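Local atomic coordinates of Di-haem cytochrome c peroxidase family protein (Burkholderia thailandensis E264, PDB entry 6NX0), a protein that probably works as a diheme peroxidase of the cytochrome c peroxidase/MauG family, binding two c-type hemes covalently and taking part in electron transfer. Residues P60-A68 with V166-F174; A217-G225 with V241-L252. All coordinates share one frame; numbering follows the deposited sequence.

Interaction 1. Residues P60-A68 with V166-F174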
loop_
_atom_site.group_PDB
_atom_site.type_symbol
_atom_site.label_atom_id
_atom_site.label_comp_id
_atom_site.label_asym_id
_atom_site.label_seq_id
_atom_site.Cartn_x
_atom_site.Cartn_y
_atom_site.Cartn_z
ATOM N N PRO A 60 -17.946 24.802 6.602
ATOM C CA PRO A 60 -16.556 24.328 6.578
ATOM C C PRO A 60 -16.345 23.147 5.645
ATOM O O PRO A 60 -17.144 22.220 5.682
ATOM C CB PRO A 60 -16.305 23.905 8.027
ATOM C CG PRO A 60 -17.635 23.512 8.540
ATOM C CD PRO A 60 -18.640 24.390 7.838
ATOM N N THR A 61 -15.279 23.192 4.847
ATOM C CA THR A 61 -15.019 22.154 3.865
ATOM C C THR A 61 -13.544 21.776 3.865
ATOM O O THR A 61 -12.680 22.526 4.327
ATOM C CB THR A 61 -15.411 22.599 2.454
ATOM O OG1 THR A 61 -14.632 23.748 2.084
ATOM C CG2 THR A 61 -16.887 22.921 2.394
ATOM N N THR A 62 -13.266 20.607 3.294
ATOM C CA THR A 62 -11.905 20.135 3.134
ATOM C C THR A 62 -11.816 19.403 1.801
ATOM O O THR A 62 -12.806 18.837 1.325
ATOM C CB THR A 62 -11.509 19.239 4.331
ATOM O OG1 THR A 62 -10.084 19.117 4.393
ATOM C CG2 THR A 62 -12.155 17.879 4.248
ATOM N N VAL A 63 -10.633 19.443 1.193
ATOM C CA VAL A 63 -10.378 18.754 -0.073
ATOM C C VAL A 63 -9.504 17.539 0.223
ATOM O O VAL A 63 -8.355 17.689 0.658
ATOM C CB VAL A 63 -9.705 19.671 -1.099
ATOM C CG1 VAL A 63 -9.438 18.919 -2.381
ATOM C CG2 VAL A 63 -10.591 20.901 -1.378
ATOM N N LEU A 64 -10.046 16.351 -0.038
ATOM C CA LEU A 64 -9.377 15.103 0.337
ATOM C C LEU A 64 -8.569 14.462 -0.790
ATOM O O LEU A 64 -7.676 13.660 -0.501
ATOM C CB LEU A 64 -10.401 14.094 0.846
ATOM C CG LEU A 64 -11.126 14.512 2.130
ATOM C CD1 LEU A 64 -12.197 13.505 2.479
ATOM C CD2 LEU A 64 -10.134 14.698 3.281
ATOM N N LEU A 65 -8.877 14.767 -2.050
ATOM C CA LEU A 65 -8.120 14.355 -3.228
ATOM C C LEU A 65 -7.872 15.554 -4.131
ATOM O O LEU A 65 -8.701 16.468 -4.179
ATOM C CB LEU A 65 -8.866 13.288 -4.035
ATOM C CG LEU A 65 -8.853 11.868 -3.467
ATOM C CD1 LEU A 65 -9.782 10.952 -4.250
ATOM C CD2 LEU A 65 -7.441 11.330 -3.455
ATOM N N PRO A 66 -6.765 15.561 -4.873
ATOM C CA PRO A 66 -6.440 16.716 -5.719
ATOM C C PRO A 66 -7.579 17.066 -6.664
ATOM O O PRO A 66 -8.163 16.196 -7.314
ATOM C CB PRO A 66 -5.195 16.254 -6.483
ATOM C CG PRO A 66 -4.591 15.203 -5.610
ATOM C CD PRO A 66 -5.730 14.515 -4.958
ATOM N N GLY A 67 -7.906 18.354 -6.715
ATOM C CA GLY A 67 -8.946 18.858 -7.581
ATOM C C GLY A 67 -10.344 18.392 -7.271
ATOM O O GLY A 67 -11.263 18.751 -8.011
ATOM N N ALA A 68 -10.561 17.610 -6.204
ATOM C CA ALA A 68 -11.903 17.146 -5.917
ATOM C C ALA A 68 -12.749 18.269 -5.324
ATOM O O ALA A 68 -12.220 19.269 -4.823
ATOM C CB ALA A 68 -11.866 15.963 -4.948
ATOM N N VAL A 166 -1.370 5.302 -6.613
ATOM C CA VAL A 166 -1.234 5.917 -5.300
ATOM C C VAL A 166 -1.867 7.301 -5.254
ATOM O O VAL A 166 -2.202 7.783 -4.170
ATOM C CB VAL A 166 0.265 5.965 -4.896
ATOM C CG1 VAL A 166 1.027 7.064 -5.650
ATOM C CG2 VAL A 166 0.433 6.131 -3.361
ATOM N N ARG A 167 -2.050 7.960 -6.401
ATOM C CA ARG A 167 -2.670 9.279 -6.421
ATOM C C ARG A 167 -4.109 9.259 -5.927
ATOM O O ARG A 167 -4.657 10.324 -5.599
ATOM C CB ARG A 167 -2.597 9.869 -7.833
ATOM C CG ARG A 167 -3.514 9.220 -8.860
ATOM C CD ARG A 167 -3.324 9.899 -10.225
ATOM N NE ARG A 167 -4.300 9.454 -11.204
ATOM C CZ ARG A 167 -4.394 9.937 -12.439
ATOM N NH1 ARG A 167 -3.556 10.876 -12.829
ATOM N NH2 ARG A 167 -5.327 9.483 -13.288
ATOM N N TYR A 168 -4.731 8.094 -5.829
ATOM C CA TYR A 168 -6.097 7.992 -5.344
ATOM C C TYR A 168 -6.189 7.757 -3.837
ATOM O O TYR A 168 -7.300 7.695 -3.319
ATOM C CB TYR A 168 -6.838 6.870 -6.077
ATOM C CG TYR A 168 -6.982 7.133 -7.554
ATOM C CD1 TYR A 168 -7.950 7.995 -8.035
ATOM C CD2 TYR A 168 -6.123 6.540 -8.472
ATOM C CE1 TYR A 168 -8.050 8.267 -9.387
ATOM C CE2 TYR A 168 -6.233 6.804 -9.822
ATOM C CZ TYR A 168 -7.198 7.660 -10.264
ATOM O OH TYR A 168 -7.329 7.966 -11.595
ATOM N N VAL A 169 -5.072 7.625 -3.130
ATOM C CA VAL A 169 -5.121 7.511 -1.670
ATOM C C VAL A 169 -5.503 8.877 -1.107
ATOM O O VAL A 169 -4.723 9.821 -1.229
ATOM C CB VAL A 169 -3.789 7.029 -1.080
ATOM C CG1 VAL A 169 -3.938 6.944 0.445
ATOM C CG2 VAL A 169 -3.353 5.679 -1.689
ATOM N N PRO A 170 -6.664 9.020 -0.476
ATOM C CA PRO A 170 -7.086 10.340 0.000
ATOM C C PRO A 170 -6.356 10.736 1.279
ATOM O O PRO A 170 -5.688 9.938 1.937
ATOM C CB PRO A 170 -8.580 10.165 0.240
ATOM C CG PRO A 170 -8.767 8.728 0.515
ATOM C CD PRO A 170 -7.684 7.990 -0.224
ATOM N N ARG A 171 -6.465 12.021 1.601
ATOM C CA ARG A 171 -6.018 12.469 2.909
ATOM C C ARG A 171 -6.791 11.719 3.995
ATOM O O ARG A 171 -7.887 11.201 3.775
ATOM C CB ARG A 171 -6.202 13.989 3.051
ATOM C CG ARG A 171 -5.179 14.834 2.259
ATOM C CD ARG A 171 -5.317 16.382 2.523
ATOM N NE ARG A 171 -5.611 16.633 3.940
ATOM C CZ ARG A 171 -6.646 17.331 4.409
ATOM N NH1 ARG A 171 -7.489 17.958 3.590
ATOM N NH2 ARG A 171 -6.823 17.432 5.724
ATOM N N ARG A 172 -6.216 11.695 5.202
ATOM C CA ARG A 172 -6.871 11.041 6.322
ATOM C C ARG A 172 -8.195 11.711 6.647
ATOM O O ARG A 172 -8.290 12.936 6.664
ATOM C CB ARG A 172 -5.984 11.077 7.579
ATOM C CG ARG A 172 -4.686 10.285 7.526
ATOM C CD ARG A 172 -3.981 10.397 8.884
ATOM N NE ARG A 172 -3.475 11.748 9.105
ATOM C CZ ARG A 172 -2.202 12.118 9.090
ATOM N NH1 ARG A 172 -1.228 11.244 8.881
ATOM N NH2 ARG A 172 -1.889 13.388 9.319
ATOM N N HIS A 173 -9.207 10.890 6.903
ATOM C CA HIS A 173 -10.517 11.400 7.295
ATOM C C HIS A 173 -11.325 10.297 7.953
ATOM O O HIS A 173 -11.017 9.109 7.846
ATOM C CB HIS A 173 -11.274 11.983 6.086
ATOM C CG HIS A 173 -11.617 10.979 5.019
ATOM N ND1 HIS A 173 -10.698 10.545 4.084
ATOM C CD2 HIS A 173 -12.779 10.353 4.722
ATOM C CE1 HIS A 173 -11.287 9.704 3.253
ATOM N NE2 HIS A 173 -12.551 9.569 3.615
ATOM N N PHE A 174 -12.378 10.710 8.652
ATOM C CA PHE A 174 -13.363 9.791 9.184
ATOM C C PHE A 174 -14.682 9.959 8.442
ATOM O O PHE A 174 -14.993 11.045 7.953
ATOM C CB PHE A 174 -13.614 10.031 10.677
ATOM C CG PHE A 174 -12.525 9.518 11.576
ATOM C CD1 PHE A 174 -11.416 10.296 11.831
ATOM C CD2 PHE A 174 -12.635 8.288 12.183
ATOM C CE1 PHE A 174 -10.408 9.834 12.680
ATOM C CE2 PHE A 174 -11.611 7.819 13.031
ATOM C CZ PHE A 174 -10.523 8.604 13.267
HETATM O O HOH W 1 -8.551 19.373 7.014
#

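Interaction 2. Residues A217-G225 with V241-L252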
loop_
_atom_site.group_PDB
_atom_site.type_symbol
_atom_site.label_atom_id
_atom_site.label_comp_id
_atom_site.label_asym_id
_atom_site.label_seq_id
_atom_site.Cartn_x
_atom_site.Cartn_y
_atom_site.Cartn_z
ATOM N N ALA A 217 17.835 16.297 7.401
ATOM C CA ALA A 217 17.494 17.210 6.313
ATOM C C ALA A 217 18.638 18.167 6.012
ATOM O O ALA A 217 18.871 18.514 4.846
ATOM C CB ALA A 217 16.228 17.990 6.651
ATOM N N ALA A 218 19.364 18.618 7.041
ATOM C CA ALA A 218 20.489 19.520 6.813
ATOM C C ALA A 218 21.580 18.857 5.984
ATOM O O ALA A 218 22.180 19.490 5.094
ATOM C CB ALA A 218 21.047 19.996 8.151
ATOM N N ALA A 219 21.883 17.588 6.280
ATOM C CA ALA A 219 22.889 16.869 5.514
ATOM C C ALA A 219 22.421 16.650 4.083
ATOM O O ALA A 219 23.197 16.812 3.133
ATOM C CB ALA A 219 23.191 15.527 6.192
ATOM N N LEU A 220 21.166 16.249 3.918
ATOM C CA LEU A 220 20.665 15.984 2.576
ATOM C C LEU A 220 20.655 17.253 1.750
ATOM O O LEU A 220 20.991 17.229 0.559
ATOM C CB LEU A 220 19.270 15.375 2.653
ATOM C CG LEU A 220 18.590 15.091 1.306
ATOM C CD1 LEU A 220 19.423 14.071 0.495
ATOM C CD2 LEU A 220 17.155 14.636 1.492
ATOM N N MET A 221 20.263 18.367 2.362
ATOM C CA MET A 221 20.242 19.649 1.659
ATOM C C MET A 221 21.615 19.994 1.123
ATOM O O MET A 221 21.761 20.397 -0.037
ATOM C CB MET A 221 19.755 20.739 2.614
ATOM C CG MET A 221 19.837 22.157 2.093
ATOM S SD MET A 221 19.565 23.340 3.415
ATOM C CE MET A 221 21.152 23.290 4.251
ATOM N N ARG A 222 22.643 19.853 1.965
ATOM C CA ARG A 222 23.993 20.192 1.555
ATOM C C ARG A 222 24.461 19.286 0.439
ATOM O O ARG A 222 25.094 19.739 -0.516
ATOM C CB ARG A 222 24.948 20.089 2.738
ATOM C CG ARG A 222 24.828 21.242 3.723
ATOM C CD ARG A 222 25.627 20.975 5.002
ATOM N NE ARG A 222 25.760 22.215 5.770
ATOM C CZ ARG A 222 24.796 22.742 6.519
ATOM N NH1 ARG A 222 23.609 22.148 6.614
ATOM N NH2 ARG A 222 25.024 23.871 7.181
ATOM N N LYS A 223 24.132 17.999 0.532
ATOM C CA LYS A 223 24.503 17.069 -0.518
ATOM C C LYS A 223 23.835 17.437 -1.844
ATOM O O LYS A 223 24.500 17.552 -2.884
ATOM C CB LYS A 223 24.125 15.655 -0.079
ATOM C CG LYS A 223 24.414 14.611 -1.150
ATOM C CD LYS A 223 24.286 13.197 -0.606
ATOM C CE LYS A 223 22.892 12.849 -0.115
ATOM N NZ LYS A 223 22.797 11.386 0.204
ATOM N N ILE A 224 22.509 17.622 -1.831
ATOM C CA ILE A 224 21.783 17.914 -3.064
ATOM C C ILE A 224 22.237 19.250 -3.635
ATOM O O ILE A 224 22.320 19.436 -4.863
ATOM C CB ILE A 224 20.273 17.917 -2.797
ATOM C CG1 ILE A 224 19.761 16.513 -2.474
ATOM C CG2 ILE A 224 19.531 18.537 -3.984
ATOM C CD1 ILE A 224 18.269 16.469 -2.176
ATOM N N GLY A 225 22.533 20.211 -2.750
ATOM C CA GLY A 225 22.865 21.558 -3.203
ATOM C C GLY A 225 24.106 21.626 -4.061
ATOM O O GLY A 225 24.276 22.604 -4.797
ATOM N N VAL A 241 16.481 26.883 -1.316
ATOM C CA VAL A 241 16.446 25.430 -1.165
ATOM C C VAL A 241 17.785 24.888 -0.684
ATOM O O VAL A 241 17.830 23.795 -0.115
ATOM C CB VAL A 241 16.037 24.704 -2.466
ATOM C CG1 VAL A 241 14.663 25.106 -2.909
ATOM C CG2 VAL A 241 17.083 24.915 -3.557
ATOM N N ARG A 242 18.888 25.599 -0.930
ATOM C CA ARG A 242 20.207 25.164 -0.486
ATOM C C ARG A 242 20.554 25.593 0.929
ATOM O O ARG A 242 21.609 25.195 1.430
ATOM C CB ARG A 242 21.293 25.716 -1.409
ATOM C CG ARG A 242 21.327 25.153 -2.768
ATOM C CD ARG A 242 22.700 25.456 -3.350
ATOM N NE ARG A 242 22.805 24.996 -4.728
ATOM C CZ ARG A 242 22.350 25.681 -5.765
ATOM N NH1 ARG A 242 21.758 26.849 -5.581
ATOM N NH2 ARG A 242 22.501 25.208 -6.989
ATOM N N ARG A 243 19.724 26.416 1.569
ATOM C CA ARG A 243 20.054 26.986 2.866
ATOM C C ARG A 243 19.015 26.722 3.941
ATOM O O ARG A 243 19.314 26.934 5.122
ATOM C CB ARG A 243 20.252 28.511 2.752
ATOM C CG ARG A 243 21.365 28.930 1.804
ATOM C CD ARG A 243 22.746 28.611 2.363
ATOM N NE ARG A 243 23.005 29.333 3.608
ATOM C CZ ARG A 243 23.447 30.590 3.691
ATOM N NH1 ARG A 243 23.634 31.136 4.881
ATOM N NH2 ARG A 243 23.706 31.303 2.601
ATOM N N ASP A 244 17.826 26.256 3.586
ATOM C CA ASP A 244 16.739 25.988 4.529
ATOM C C ASP A 244 16.413 24.508 4.424
ATOM O O ASP A 244 15.766 24.088 3.448
ATOM C CB ASP A 244 15.536 26.857 4.167
ATOM C CG ASP A 244 14.349 26.684 5.090
ATOM O OD1 ASP A 244 14.226 25.640 5.753
ATOM O OD2 ASP A 244 13.501 27.616 5.115
ATOM N N PRO A 245 16.843 23.669 5.384
ATOM C CA PRO A 245 16.638 22.221 5.210
ATOM C C PRO A 245 15.182 21.842 5.028
ATOM O O PRO A 245 14.872 20.934 4.245
ATOM C CB PRO A 245 17.225 21.632 6.495
ATOM C CG PRO A 245 18.225 22.666 6.984
ATOM C CD PRO A 245 17.666 23.985 6.566
ATOM N N GLU A 246 14.264 22.480 5.758
ATOM C CA GLU A 246 12.866 22.077 5.658
ATOM C C GLU A 246 12.254 22.523 4.335
ATOM O O GLU A 246 11.409 21.814 3.784
ATOM C CB GLU A 246 12.070 22.619 6.857
ATOM C CG GLU A 246 12.439 21.934 8.184
ATOM C CD GLU A 246 12.344 20.414 8.115
ATOM O OE1 GLU A 246 13.319 19.727 8.490
ATOM O OE2 GLU A 246 11.297 19.915 7.662
ATOM N N ARG A 247 12.702 23.647 3.782
ATOM C CA ARG A 247 12.261 24.046 2.449
ATOM C C ARG A 247 12.709 23.023 1.401
ATOM O O ARG A 247 11.934 22.641 0.506
ATOM C CB ARG A 247 12.809 25.440 2.149
ATOM C CG ARG A 247 12.584 25.961 0.755
ATOM C CD ARG A 247 11.155 26.284 0.477
ATOM N NE ARG A 247 11.032 26.925 -0.830
ATOM C CZ ARG A 247 9.901 27.011 -1.514
ATOM N NH1 ARG A 247 8.774 26.498 -1.024
ATOM N NH2 ARG A 247 9.904 27.597 -2.706
ATOM N N MET A 248 13.947 22.554 1.501
ATOM C CA MET A 248 14.408 21.519 0.577
ATOM C C MET A 248 13.492 20.304 0.626
ATOM O O MET A 248 13.075 19.780 -0.413
ATOM C CB MET A 248 15.852 21.128 0.892
ATOM C CG MET A 248 16.415 19.955 0.047
ATOM S SD MET A 248 16.399 20.233 -1.742
ATOM C CE MET A 248 17.963 21.078 -1.946
ATOM N N VAL A 249 13.174 19.827 1.828
ATOM C CA VAL A 249 12.325 18.639 1.931
ATOM C C VAL A 249 10.942 18.926 1.359
ATOM O O VAL A 249 10.351 18.089 0.659
ATOM C CB VAL A 249 12.249 18.158 3.398
ATOM C CG1 VAL A 249 11.249 17.003 3.542
ATOM C CG2 VAL A 249 13.610 17.736 3.885
ATOM N N ARG A 250 10.405 20.114 1.631
ATOM C CA ARG A 250 9.079 20.440 1.140
ATOM C C ARG A 250 9.042 20.462 -0.380
ATOM O O ARG A 250 8.089 19.970 -0.978
ATOM C CB ARG A 250 8.599 21.778 1.696
ATOM C CG ARG A 250 8.157 21.671 3.162
ATOM C CD ARG A 250 7.326 22.870 3.593
ATOM N NE ARG A 250 8.024 24.126 3.350
ATOM C CZ ARG A 250 8.873 24.697 4.201
ATOM N NH1 ARG A 250 9.142 24.130 5.370
ATOM N NH2 ARG A 250 9.461 25.839 3.875
ATOM N N VAL A 251 10.061 21.023 -1.028
ATOM C CA VAL A 251 9.956 21.130 -2.483
ATOM C C VAL A 251 10.279 19.798 -3.153
ATOM O O VAL A 251 9.743 19.513 -4.228
ATOM C CB VAL A 251 10.812 22.284 -3.039
ATOM C CG1 VAL A 251 10.401 23.591 -2.383
ATOM C CG2 VAL A 251 12.284 22.013 -2.898
ATOM N N LEU A 252 11.108 18.948 -2.533
ATOM C CA LEU A 252 11.233 17.561 -2.993
ATOM C C LEU A 252 9.872 16.888 -2.995
ATOM O O LEU A 252 9.499 16.203 -3.953
ATOM C CB LEU A 252 12.198 16.783 -2.096
ATOM C CG LEU A 252 13.699 17.083 -2.214
ATOM C CD1 LEU A 252 14.518 16.340 -1.147
ATOM C CD2 LEU A 252 14.175 16.744 -3.600
HETATM O O HOH W 2 24.257 22.927 -7.905
#

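Interaction 1. Residues P60-A68 with V166-F174
Arg171 reaches across to the chain around Thr62 and Val63 and ties strand 61-62, an outer strand of the three-stranded antiparallel sheet with 71-77 and 81-84, to an irregular connection that becomes strand 173-175. At the far ends of the contact, Leu65 to Ala68 form a type II turn and Val166 touches a heme c, so the docking links this sheet to a heme-lining segment. The two runs pass in nearly opposite directions, 169° apart, yet a single backbone bond joins them, Arg171 N to Leu64 O at 2.9 Å, so this is a docking of chains rather than a continuous antiparallel ladder. The arginine side chain supplies the remaining polar grip. A bend at chi3 brings the guanidinium edge-on to Thr62 and Val63, where Arg171 NH1 donates to Thr62 OG1 (3.0 Å) and Val63 O (3.1 Å), although NH1 stands above the plane of the Val63 carbonyl. NH2 donates to a water that also hydrogen-bonds Thr62 OG1, and NE is taken up by a salt bridge to Asp196, whose other carboxylate oxygen accepts from Arg172 N. With all three nitrogens engaged, the rotation of the group is well fixed.

Apolar contacts flank these bonds. Leu65 CD2 lies 3.6 Å from Pro170 CA and a similar distance from Tyr168 O, its side chain running alongside the proline. Leu64 sends CD2 near the rim of one guanidinium face of Arg171, while its other methyl sits on the imidazole of His173. That ring has its own constraint: ND1 donates to Arg171 O along an almost straight path (173°), with the acceptor in the ring plane. Held in this way, the ring presents a face to Leu64 CD1, a CH-pi contact 3.7 Å from the ring centroid and only 14° off its normal.

Interaction 2. Residues A217-G225 with V241-L252
Met221 and Pro245 meet where helix 217-225 crosses the first turn of helix 245-260, a crossed helix pair in the part of the fold near heme c #1, though not touching it. Met221 fits against the backbone leading into the second helix. It runs out with CG anti to its own amide nitrogen (chi1 173°) and bends at chi3, laying SD against the chain between Arg242 and Pro245; Met221 SD is 3.4 Å from Pro245 N and 3.7 Å from Pro245 CD. Its CG packs by Val241 O, a buried carbonyl oxygen for which the model offers no hydrogen-bond partner. On one flank Ala217 CB touches both Pro245 CB and Val249 CG2, each at 3.8 Å. On the other, Met248 curls at chi2 and chi3 to bring CE to 3.6 Å from Ile224 CG2, and Leu252 CD1 meets Ile224 CD1 and Leu220 CD2 tip to tip.

The one hydrogen bond between the segments is made at Gly225. Arg242, extended from CG to NE, donates NE to Gly225 O (2.8 Å, 165°) on a lone pair in the carbonyl plane, and a water bridges the same oxygen to Arg242 NH2.

Behind Pro245 the helix start is capped: Asp244 OD1 accepts from Arg247 N at 3.2 Å, which meets it from above the carboxylate plane, and weakly from Glu246 N. Within the same first turn, Glu246 forms a salt bridge to Arg203 through OE2, while OE1 lies against Ala217 CB.

The axes of segments 217-225 and 245-252 approach to 8.6 Å and cross at 72°. Phe207 of helix 203-207 packs against Ala217, Leu220 and Val249, while Leu233 of the intervening helix 228-237 touches Met248 and Ala234 lies against Val241 and Arg242.

How the interactions relate
Interaction 1 closes before interaction 2 opens along the chain, and the two do not touch: their centres are 27 Å apart and their nearest atoms about 13 Å. The first joins a small antiparallel sheet near the modelled N-terminus to a segment leading into strand 173-175; the second is a helix-helix crossing farther from the centre of the chain. Interaction 1 reaches a heme through Val166, whereas interaction 2 only comes near one, the Leu252 side chain lying about 7 Å from a heme c. A strand-and-loop docking and a helical packing thus stand at different removes from the hemes, without sharing a residue.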